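Side-chain contacts in putative fusidic acid resistance protein (Staphylococcus aureus, PDB 2YB5), which confers resistance to the antibiotic fusidic acid, probably by binding elongation factor G and helping to clear it from drug-stalled ribosomes: residues 5-10 and 46-51; 54-59 and 78-83; 93-98 and 105-110. All blocks are in the same frame, centred on the assembly; numbering follows the deposited sequence.

How the contacts relate
The three contacts follow one another in series along the chain. Contacts 1 and 2 belong to the N-terminal helical, elongation factor G-binding part. Their centres lie about 9 Å apart and they touch directly: Ile-7 N sits 2.9 Å from Tyr-83 O, a probable hydrogen bond, which would tie the chain entering helix 9-27 to the turn after helix 70-80. Phe-49 of contact 1 also packs on Ile-54 and Ile-56 of contact 2. Contact 3, its centre about 29 Å from that of contact 1 and about 33 Å from that of contact 2, packs 93-98 and 105-110 together against the five-stranded antiparallel sheet. Contacts 1 and 2 thus knit one part together, while contact 3 belongs to the separate zinc-binding part.

Contact 1: residues 5-10 and 46-51; sequences NKIEVY and NDIFKE
In Ile-7 a chi1 of 58° sets CG1 between the backbone N and the carbonyl carbon, leaving CG2 anti to that carbon; the branches diverge, CD1 going to the tip of the Phe-49 ring and CG2 to Ile-48 and the near side of the same ring. Phe-49, with CG anti to its own carbonyl carbon (chi1 -70°), swings its ring from the helix toward the incoming segment. The delta methyl of Ile-7 reaches the far end of this ring, CD1 lying 4.0 Å from Phe-49 CZ and 4.1 Å from Phe-49 CE1. It approaches at a slant, and the two side chains lie askew to one another. The other branch stays closer to the backbone: CG2 of Ile-7 comes to 3.8 Å from the carbonyl O of Ile-48. The same methyl lies 4.3 Å from Ile-48 CG2.

The contact across 5-10 and 46-51 is thus a small, buried apolar one in which a single isoleucine spans two successive residues of helix 35-50. Ile-7 precedes Glu-8, the N-cap of helix 9-27, and its backbone also hydrogen-bonds to Gln-85. Val-15 of helix 9-27 packs against both Ile-48 and Phe-49, and Phe-12 against Ile-7, joining helix 9-27 to the C-terminal part of helix 35-50.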
loop_
_atom_site.group_PDB
_atom_site.type_symbol
_atom_site.label_atom_id
_atom_site.label_comp_id
_atom_site.label_asym_id
_atom_site.label_seq_id
_atom_site.Cartn_x
_atom_site.Cartn_y
_atom_site.Cartn_z
ATOM N N ASN A 5 7.154 11.983 13.486
ATOM C CA ASN A 5 5.795 12.262 13.952
ATOM C C ASN A 5 4.819 12.038 12.783
ATOM O O ASN A 5 3.821 12.743 12.649
ATOM C CB ASN A 5 5.711 13.695 14.495
ATOM C CG ASN A 5 4.624 13.878 15.554
ATOM O OD1 ASN A 5 4.365 12.994 16.382
ATOM N ND2 ASN A 5 4.000 15.055 15.549
ATOM N N LYS A 6 5.122 11.053 11.942
ATOM C CA LYS A 6 4.243 10.675 10.829
ATOM C C LYS A 6 4.313 9.177 10.539
ATOM O O LYS A 6 5.207 8.486 11.017
ATOM C CB LYS A 6 4.551 11.489 9.565
ATOM C CG LYS A 6 5.947 12.030 9.456
ATOM C CD LYS A 6 6.137 12.734 8.120
ATOM C CE LYS A 6 5.397 14.076 8.047
ATOM N NZ LYS A 6 5.766 14.808 6.795
ATOM N N ILE A 7 3.360 8.687 9.756
ATOM C CA ILE A 7 3.190 7.245 9.548
ATOM C C ILE A 7 3.401 6.854 8.097
ATOM O O ILE A 7 3.310 7.683 7.196
ATOM C CB ILE A 7 1.779 6.758 9.999
ATOM C CG1 ILE A 7 0.666 7.495 9.241
ATOM C CG2 ILE A 7 1.611 6.946 11.500
ATOM C CD1 ILE A 7 -0.651 6.762 9.237
ATOM N N GLU A 8 3.656 5.570 7.875
ATOM C CA GLU A 8 3.838 5.056 6.522
ATOM C C GLU A 8 2.506 5.005 5.777
ATOM O O GLU A 8 1.437 4.925 6.388
ATOM C CB GLU A 8 4.491 3.675 6.567
ATOM C CG GLU A 8 5.859 3.650 7.263
ATOM C CD GLU A 8 6.874 4.591 6.631
ATOM O OE1 GLU A 8 6.861 4.757 5.387
ATOM O OE2 GLU A 8 7.699 5.164 7.378
ATOM N N VAL A 9 2.579 5.099 4.456
ATOM C CA VAL A 9 1.402 5.008 3.590
ATOM C C VAL A 9 0.608 3.717 3.849
ATOM O O VAL A 9 -0.629 3.742 3.916
ATOM C CB VAL A 9 1.815 5.089 2.084
ATOM C CG1 VAL A 9 0.687 4.643 1.175
ATOM C CG2 VAL A 9 2.262 6.510 1.725
ATOM N N TYR A 10 1.308 2.591 3.987
ATOM C CA TYR A 10 0.618 1.320 4.270
ATOM C C TYR A 10 -0.123 1.307 5.629
ATOM O O TYR A 10 -1.171 0.689 5.749
ATOM C CB TYR A 10 1.559 0.124 4.129
ATOM C CG TYR A 10 2.703 0.056 5.109
ATOM C CD1 TYR A 10 2.554 -0.564 6.349
ATOM C CD2 TYR A 10 3.954 0.564 4.777
ATOM C CE1 TYR A 10 3.613 -0.648 7.244
ATOM C CE2 TYR A 10 5.013 0.489 5.660
ATOM C CZ TYR A 10 4.840 -0.118 6.887
ATOM O OH TYR A 10 5.905 -0.191 7.750
ATOM N N ASN A 46 -5.499 3.779 17.190
ATOM C CA ASN A 46 -4.705 4.584 18.124
ATOM C C ASN A 46 -3.267 4.109 18.241
ATOM O O ASN A 46 -2.341 4.925 18.258
ATOM C CB ASN A 46 -5.352 4.568 19.519
ATOM C CG ASN A 46 -4.696 5.546 20.489
ATOM O OD1 ASN A 46 -4.559 6.733 20.200
ATOM N ND2 ASN A 46 -4.309 5.046 21.657
ATOM N N ASP A 47 -3.081 2.797 18.328
ATOM C CA ASP A 47 -1.742 2.225 18.435
ATOM C C ASP A 47 -0.871 2.581 17.221
ATOM O O ASP A 47 0.314 2.869 17.378
ATOM C CB ASP A 47 -1.814 0.702 18.652
ATOM C CG ASP A 47 -2.279 0.330 20.057
ATOM O OD1 ASP A 47 -2.238 1.194 20.967
ATOM O OD2 ASP A 47 -2.695 -0.833 20.256
ATOM N N ILE A 48 -1.465 2.594 16.027
ATOM C CA ILE A 48 -0.753 2.995 14.806
ATOM C C ILE A 48 -0.134 4.393 14.960
ATOM O O ILE A 48 0.935 4.666 14.413
ATOM C CB ILE A 48 -1.677 2.960 13.568
ATOM C CG1 ILE A 48 -1.977 1.510 13.167
ATOM C CG2 ILE A 48 -1.058 3.704 12.396
ATOM C CD1 ILE A 48 -3.033 1.387 12.104
ATOM N N PHE A 49 -0.801 5.261 15.720
ATOM C CA PHE A 49 -0.286 6.606 15.993
ATOM C C PHE A 49 0.540 6.689 17.281
ATOM O O PHE A 49 1.462 7.499 17.355
ATOM C CB PHE A 49 -1.431 7.620 15.998
ATOM C CG PHE A 49 -2.018 7.858 14.633
ATOM C CD1 PHE A 49 -1.397 8.731 13.734
ATOM C CD2 PHE A 49 -3.162 7.190 14.226
ATOM C CE1 PHE A 49 -1.930 8.954 12.471
ATOM C CE2 PHE A 49 -3.702 7.403 12.967
ATOM C CZ PHE A 49 -3.084 8.286 12.086
ATOM N N LYS A 50 0.241 5.854 18.278
ATOM C CA LYS A 50 1.035 5.848 19.524
ATOM C C LYS A 50 2.490 5.480 19.247
ATOM O O LYS A 50 3.406 6.121 19.760
ATOM C CB LYS A 50 0.465 4.886 20.577
ATOM C CG LYS A 50 -0.733 5.424 21.355
ATOM C CD LYS A 50 -0.648 5.098 22.854
ATOM C CE LYS A 50 -0.579 3.597 23.130
ATOM N NZ LYS A 50 -0.842 3.270 24.567
ATOM N N GLU A 51 2.689 4.446 18.431
ATOM C CA GLU A 51 4.029 4.040 17.978
ATOM C C GLU A 51 4.898 5.238 17.539
ATOM O O GLU A 51 6.106 5.251 17.786
ATOM C CB GLU A 51 3.898 3.023 16.832
ATOM C CG GLU A 51 5.202 2.353 16.380
ATOM C CD GLU A 51 5.048 1.590 15.061
ATOM O OE1 GLU A 51 3.917 1.143 14.751
ATOM O OE2 GLU A 51 6.055 1.445 14.332
#

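Contact 2: residues 54-59 and 78-83; sequences IDISDF and NELKVY
Two CH-pi contacts, Leu-80 on Phe-59 and Ile-54 on Tyr-83, flank the interface between 54-59 and 78-83. In the first, the CD1 methyl of Leu-80 stands over the middle of the Phe-59 ring, 3.6 Å from CZ and only 14° off the ring normal; the side chains cross at about a right angle, so the leucine presents a methyl to the flat face. A chi1 of 172° carries the Phe-59 ring away from its backbone N and under that methyl. In the second, Ile-54 places CG2 on one face of Tyr-83, 3.8 Å from CE2 and displaced toward the rim, at 21° from the normal. The opposite face of this ring carries Val-82 CG2, which leaves the phenol ring sandwiched between two aliphatic branches. Ile-54 and Tyr-83 run past each other in opposite directions, bringing Ile-54 CD1 back to Tyr-83 CB at 4.2 Å.

Plain aliphatic packing fills the middle. The second methyl of Leu-80, CD2, meets Ile-56 CD1 at 3.3 Å, unusually short for two carbons, so the exact spacing is doubtful. One leucine fork thereby serves two partners, a ring and an isoleucine.

The strong side-chain hydrogen bond here lies within 54-59, where Ser-57 OG donates to Asp-55 OD1 over 2.6 Å, meeting it on the syn side of the carboxylate; Ser-57 is the centre of an inverse gamma turn.

Val-19 and Ile-45 also pack on Phe-59, and Phe-12 on Leu-80. The chemistry implies that burial of apolar groups, rather than polar bonds between the segments, holds the loop and the first residue of helix 59-63 to helix 70-80 and the 3-10 turn after it.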
loop_
_atom_site.group_PDB
_atom_site.type_symbol
_atom_site.label_atom_id
_atom_site.label_comp_id
_atom_site.label_asym_id
_atom_site.label_seq_id
_atom_site.Cartn_x
_atom_site.Cartn_y
_atom_site.Cartn_z
ATOM N N ILE A 54 2.113 10.488 17.858
ATOM C CA ILE A 54 1.176 11.466 17.297
ATOM C C ILE A 54 -0.093 11.454 18.132
ATOM O O ILE A 54 -0.599 10.389 18.486
ATOM C CB ILE A 54 0.808 11.156 15.826
ATOM C CG1 ILE A 54 2.063 11.051 14.955
ATOM C CG2 ILE A 54 -0.128 12.228 15.277
ATOM C CD1 ILE A 54 1.774 10.638 13.519
ATOM N N ASP A 55 -0.599 12.642 18.452
ATOM C CA ASP A 55 -1.817 12.766 19.241
ATOM C C ASP A 55 -3.010 12.555 18.322
ATOM O O ASP A 55 -3.300 13.386 17.457
ATOM C CB ASP A 55 -1.894 14.132 19.938
ATOM C CG ASP A 55 -2.984 14.188 21.003
ATOM O OD1 ASP A 55 -4.026 13.514 20.842
ATOM O OD2 ASP A 55 -2.800 14.911 22.008
ATOM N N ILE A 56 -3.677 11.416 18.510
ATOM C CA ILE A 56 -4.875 11.065 17.760
ATOM C C ILE A 56 -6.089 10.961 18.695
ATOM O O ILE A 56 -7.188 10.615 18.251
ATOM C CB ILE A 56 -4.645 9.744 16.954
ATOM C CG1 ILE A 56 -5.547 9.669 15.716
ATOM C CG2 ILE A 56 -4.836 8.517 17.831
ATOM C CD1 ILE A 56 -5.354 10.818 14.729
ATOM N N SER A 57 -5.891 11.274 19.981
ATOM C CA SER A 57 -6.995 11.339 20.942
ATOM C C SER A 57 -7.786 12.604 20.639
ATOM O O SER A 57 -7.515 13.675 21.192
ATOM C CB SER A 57 -6.482 11.330 22.390
ATOM O OG SER A 57 -5.569 12.389 22.628
ATOM N N ASP A 58 -8.763 12.457 19.749
ATOM C CA ASP A 58 -9.353 13.569 19.011
ATOM C C ASP A 58 -10.106 12.973 17.831
ATOM O O ASP A 58 -11.336 13.030 17.775
ATOM C CB ASP A 58 -8.254 14.526 18.525
ATOM C CG ASP A 58 -8.627 15.268 17.252
ATOM O OD1 ASP A 58 -9.797 15.687 17.108
ATOM O OD2 ASP A 58 -7.736 15.436 16.398
ATOM N N PHE A 59 -9.348 12.391 16.899
ATOM C CA PHE A 59 -9.908 11.643 15.786
ATOM C C PHE A 59 -10.622 10.427 16.362
ATOM O O PHE A 59 -11.725 10.089 15.929
ATOM C CB PHE A 59 -8.792 11.232 14.820
ATOM C CG PHE A 59 -9.230 10.291 13.718
ATOM C CD1 PHE A 59 -10.061 10.729 12.690
ATOM C CD2 PHE A 59 -8.789 8.974 13.701
ATOM C CE1 PHE A 59 -10.463 9.859 11.678
ATOM C CE2 PHE A 59 -9.176 8.103 12.683
ATOM C CZ PHE A 59 -10.014 8.545 11.672
ATOM N N ASN A 78 -9.078 12.315 5.454
ATOM C CA ASN A 78 -8.348 13.280 4.615
ATOM C C ASN A 78 -7.571 14.303 5.444
ATOM O O ASN A 78 -6.508 14.763 5.034
ATOM C CB ASN A 78 -9.300 14.006 3.655
ATOM C CG ASN A 78 -9.782 13.121 2.513
ATOM O OD1 ASN A 78 -9.538 11.912 2.493
ATOM N ND2 ASN A 78 -10.483 13.724 1.560
ATOM N N GLU A 79 -8.108 14.652 6.608
ATOM C CA GLU A 79 -7.406 15.518 7.558
ATOM C C GLU A 79 -6.188 14.813 8.153
ATOM O O GLU A 79 -5.228 15.474 8.561
ATOM C CB GLU A 79 -8.341 15.972 8.681
ATOM C CG GLU A 79 -9.337 17.043 8.269
ATOM C CD GLU A 79 -10.245 17.471 9.412
ATOM O OE1 GLU A 79 -10.762 16.595 10.139
ATOM O OE2 GLU A 79 -10.443 18.691 9.584
ATOM N N LEU A 80 -6.240 13.480 8.215
ATOM C CA LEU A 80 -5.097 12.677 8.654
ATOM C C LEU A 80 -3.991 12.611 7.596
ATOM O O LEU A 80 -2.823 12.424 7.944
ATOM C CB LEU A 80 -5.527 11.253 9.029
ATOM C CG LEU A 80 -6.368 11.061 10.284
ATOM C CD1 LEU A 80 -6.792 9.610 10.407
ATOM C CD2 LEU A 80 -5.594 11.497 11.513
ATOM N N LYS A 81 -4.339 12.772 6.316
ATOM C CA LYS A 81 -3.353 12.631 5.230
ATOM C C LYS A 81 -2.111 13.483 5.451
ATOM O O LYS A 81 -1.039 13.180 4.914
ATOM C CB LYS A 81 -3.971 12.937 3.857
ATOM C CG LYS A 81 -4.854 11.803 3.336
ATOM C CD LYS A 81 -5.343 12.044 1.915
ATOM C CE LYS A 81 -6.286 10.930 1.480
ATOM N NZ LYS A 81 -6.756 11.064 0.074
ATOM N N VAL A 82 -2.265 14.537 6.247
ATOM C CA VAL A 82 -1.167 15.437 6.599
ATOM C C VAL A 82 -0.071 14.722 7.396
ATOM O O VAL A 82 1.093 15.100 7.318
ATOM C CB VAL A 82 -1.681 16.658 7.416
ATOM C CG1 VAL A 82 -2.743 17.428 6.628
ATOM C CG2 VAL A 82 -2.228 16.223 8.769
ATOM N N TYR A 83 -0.444 13.680 8.142
ATOM C CA TYR A 83 0.524 12.922 8.943
ATOM C C TYR A 83 1.210 11.783 8.169
ATOM O O TYR A 83 1.979 11.030 8.760
ATOM C CB TYR A 83 -0.144 12.352 10.211
ATOM C CG TYR A 83 -0.726 13.382 11.175
ATOM C CD1 TYR A 83 -0.149 14.642 11.332
ATOM C CD2 TYR A 83 -1.840 13.076 11.955
ATOM C CE1 TYR A 83 -0.682 15.574 12.221
ATOM C CE2 TYR A 83 -2.378 14.004 12.851
ATOM C CZ TYR A 83 -1.792 15.249 12.976
ATOM O OH TYR A 83 -2.315 16.173 13.858
#

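Contact 3: residues 93-98 and 105-110; sequences SQLEKI and LKRPDI
Within the treble-clef zinc-finger part of the chain, the short helix 92-98 packs on the extended chain that follows it, with the loop 105-110 laid along one side of the helix before the chain enters strand 121-125. Leu-95 is the central side chain. Its CG lies anti to the backbone N (chi1 -150°), which sends the isobutyl group from the helix toward the loop. There CG meets Leu-105 CD2 at 4.0 Å, the two leucines crossing at about a right angle, and the same methyl of Leu-105 lies 4.0 Å from the carbonyl O of Leu-95. Further out, Leu-95 CD2 touches the aliphatic part of Arg-107 at CG, 3.8 Å away, and points end-on at the Pro-108 ring, 4.0 Å from its CD. The leucine is thus bordered by three loop residues in turn.

Beside this apolar patch, at the protein surface, lies a charged pair. Glu-96, extended beyond CG, directs OE2 to Arg-107 NH1 at 3.3 Å in a salt bridge. The arginine chain bends at chi2 and chi3, so its CG can lie on Leu-95 while the guanidinium turns back to the carboxylate. The planes stand 67° apart, and one oxygen meets one nitrogen. Such a long, surface-placed bridge is probably a modest addition to the packing beside it.

Lys-106 O accepts a hydrogen bond from Trp-123 NE1. Leu-95 packs on Trp-123 and Val-134, Leu-105 on Tyr-132, and Pro-108 on Leu-121 and Trp-123. Leu-95 and the loop therefore rest on strands 121-125 and 130-136, while Gln-94 and Ile-98 reach Phe-142 of strand 142-149.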
loop_
_atom_site.group_PDB
_atom_site.type_symbol
_atom_site.label_atom_id
_atom_site.label_comp_id
_atom_site.label_asym_id
_atom_site.label_seq_id
_atom_site.Cartn_x
_atom_site.Cartn_y
_atom_site.Cartn_z
ATOM N N SER A 93 19.892 9.239 -11.407
ATOM C CA SER A 93 21.095 8.425 -11.233
ATOM C C SER A 93 20.856 7.286 -10.227
ATOM O O SER A 93 21.297 6.171 -10.457
ATOM C CB SER A 93 22.319 9.273 -10.863
ATOM O OG SER A 93 22.126 9.947 -9.641
ATOM N N GLN A 94 20.118 7.524 -9.155
ATOM C CA GLN A 94 19.812 6.422 -8.216
ATOM C C GLN A 94 19.032 5.293 -8.899
ATOM O O GLN A 94 19.318 4.135 -8.697
ATOM C CB GLN A 94 19.009 6.914 -7.028
ATOM C CG GLN A 94 19.756 7.765 -6.023
ATOM C CD GLN A 94 18.849 8.185 -4.861
ATOM O OE1 GLN A 94 17.914 8.967 -5.040
ATOM N NE2 GLN A 94 19.120 7.652 -3.671
ATOM N N LEU A 95 18.027 5.662 -9.682
ATOM C CA LEU A 95 17.228 4.724 -10.469
ATOM C C LEU A 95 18.088 3.945 -11.464
ATOM O O LEU A 95 17.980 2.726 -11.578
ATOM C CB LEU A 95 16.149 5.502 -11.219
ATOM C CG LEU A 95 14.817 4.848 -11.545
ATOM C CD1 LEU A 95 14.142 4.240 -10.295
ATOM C CD2 LEU A 95 13.915 5.912 -12.156
ATOM N N GLU A 96 18.932 4.662 -12.196
ATOM C CA GLU A 96 19.841 4.025 -13.135
ATOM C C GLU A 96 20.797 3.043 -12.430
ATOM O O GLU A 96 21.099 1.979 -12.980
ATOM C CB GLU A 96 20.587 5.082 -13.955
ATOM C CG GLU A 96 19.650 5.778 -14.950
ATOM C CD GLU A 96 20.148 7.123 -15.465
ATOM O OE1 GLU A 96 21.163 7.672 -14.968
ATOM O OE2 GLU A 96 19.496 7.639 -16.397
ATOM N N LYS A 97 21.214 3.372 -11.204
ATOM C CA LYS A 97 22.085 2.489 -10.425
ATOM C C LYS A 97 21.371 1.230 -9.950
ATOM O O LYS A 97 21.917 0.136 -10.017
ATOM C CB LYS A 97 22.661 3.225 -9.215
ATOM C CG LYS A 97 23.547 2.335 -8.334
ATOM C CD LYS A 97 24.516 3.177 -7.528
ATOM C CE LYS A 97 25.557 2.323 -6.809
ATOM N NZ LYS A 97 26.729 3.169 -6.413
ATOM N N ILE A 98 20.150 1.398 -9.454
ATOM C CA ILE A 98 19.325 0.262 -9.042
ATOM C C ILE A 98 19.148 -0.711 -10.210
ATOM O O ILE A 98 19.263 -1.925 -10.033
ATOM C CB ILE A 98 17.950 0.735 -8.535
ATOM C CG1 ILE A 98 18.111 1.475 -7.208
ATOM C CG2 ILE A 98 16.970 -0.451 -8.391
ATOM C CD1 ILE A 98 16.889 2.310 -6.818
ATOM N N LEU A 105 16.209 2.338 -19.947
ATOM C CA LEU A 105 15.303 2.331 -18.787
ATOM C C LEU A 105 14.173 3.343 -18.938
ATOM O O LEU A 105 14.391 4.548 -18.822
ATOM C CB LEU A 105 16.066 2.608 -17.479
ATOM C CG LEU A 105 15.204 2.624 -16.200
ATOM C CD1 LEU A 105 14.670 1.237 -15.873
ATOM C CD2 LEU A 105 15.959 3.202 -15.000
ATOM N N LYS A 106 12.964 2.850 -19.171
ATOM C CA LYS A 106 11.796 3.713 -19.128
ATOM C C LYS A 106 11.590 4.213 -17.700
ATOM O O LYS A 106 11.457 3.418 -16.755
ATOM C CB LYS A 106 10.535 2.992 -19.592
ATOM C CG LYS A 106 9.272 3.817 -19.391
ATOM C CD LYS A 106 8.108 3.338 -20.238
ATOM C CE LYS A 106 6.993 4.383 -20.269
ATOM N NZ LYS A 106 6.019 4.125 -21.377
ATOM N N ARG A 107 11.550 5.531 -17.563
ATOM C CA ARG A 107 11.309 6.162 -16.278
ATOM C C ARG A 107 9.801 6.296 -16.031
ATOM O O ARG A 107 9.015 6.384 -16.979
ATOM C CB ARG A 107 12.055 7.507 -16.214
ATOM C CG ARG A 107 13.497 7.337 -15.692
ATOM C CD ARG A 107 14.584 7.967 -16.543
ATOM N NE ARG A 107 14.697 9.397 -16.328
ATOM C CZ ARG A 107 15.788 10.141 -16.546
ATOM N NH1 ARG A 107 16.936 9.616 -16.981
ATOM N NH2 ARG A 107 15.730 11.446 -16.316
ATOM N N PRO A 108 9.382 6.266 -14.756
ATOM C CA PRO A 108 7.982 6.492 -14.451
ATOM C C PRO A 108 7.598 7.969 -14.639
ATOM O O PRO A 108 8.449 8.851 -14.547
ATOM C CB PRO A 108 7.877 6.093 -12.987
ATOM C CG PRO A 108 9.201 6.329 -12.430
ATOM C CD PRO A 108 10.193 6.135 -13.534
ATOM N N ASP A 109 6.317 8.202 -14.895
ATOM C CA ASP A 109 5.775 9.539 -15.089
ATOM C C ASP A 109 5.395 10.097 -13.724
ATOM O O ASP A 109 4.434 9.639 -13.108
ATOM C CB ASP A 109 4.550 9.450 -15.996
ATOM C CG ASP A 109 4.032 10.806 -16.433
ATOM O OD1 ASP A 109 4.381 11.848 -15.821
ATOM O OD2 ASP A 109 3.262 10.810 -17.420
ATOM N N ILE A 110 6.168 11.060 -13.244
ATOM C CA ILE A 110 5.937 11.669 -11.935
ATOM C C ILE A 110 4.577 12.364 -11.793
ATOM O O ILE A 110 4.100 12.557 -10.674
ATOM C CB ILE A 110 7.062 12.665 -11.561
ATOM C CG1 ILE A 110 7.215 13.790 -12.600
ATOM C CG2 ILE A 110 8.370 11.922 -11.401
ATOM C CD1 ILE A 110 6.292 14.975 -12.389
#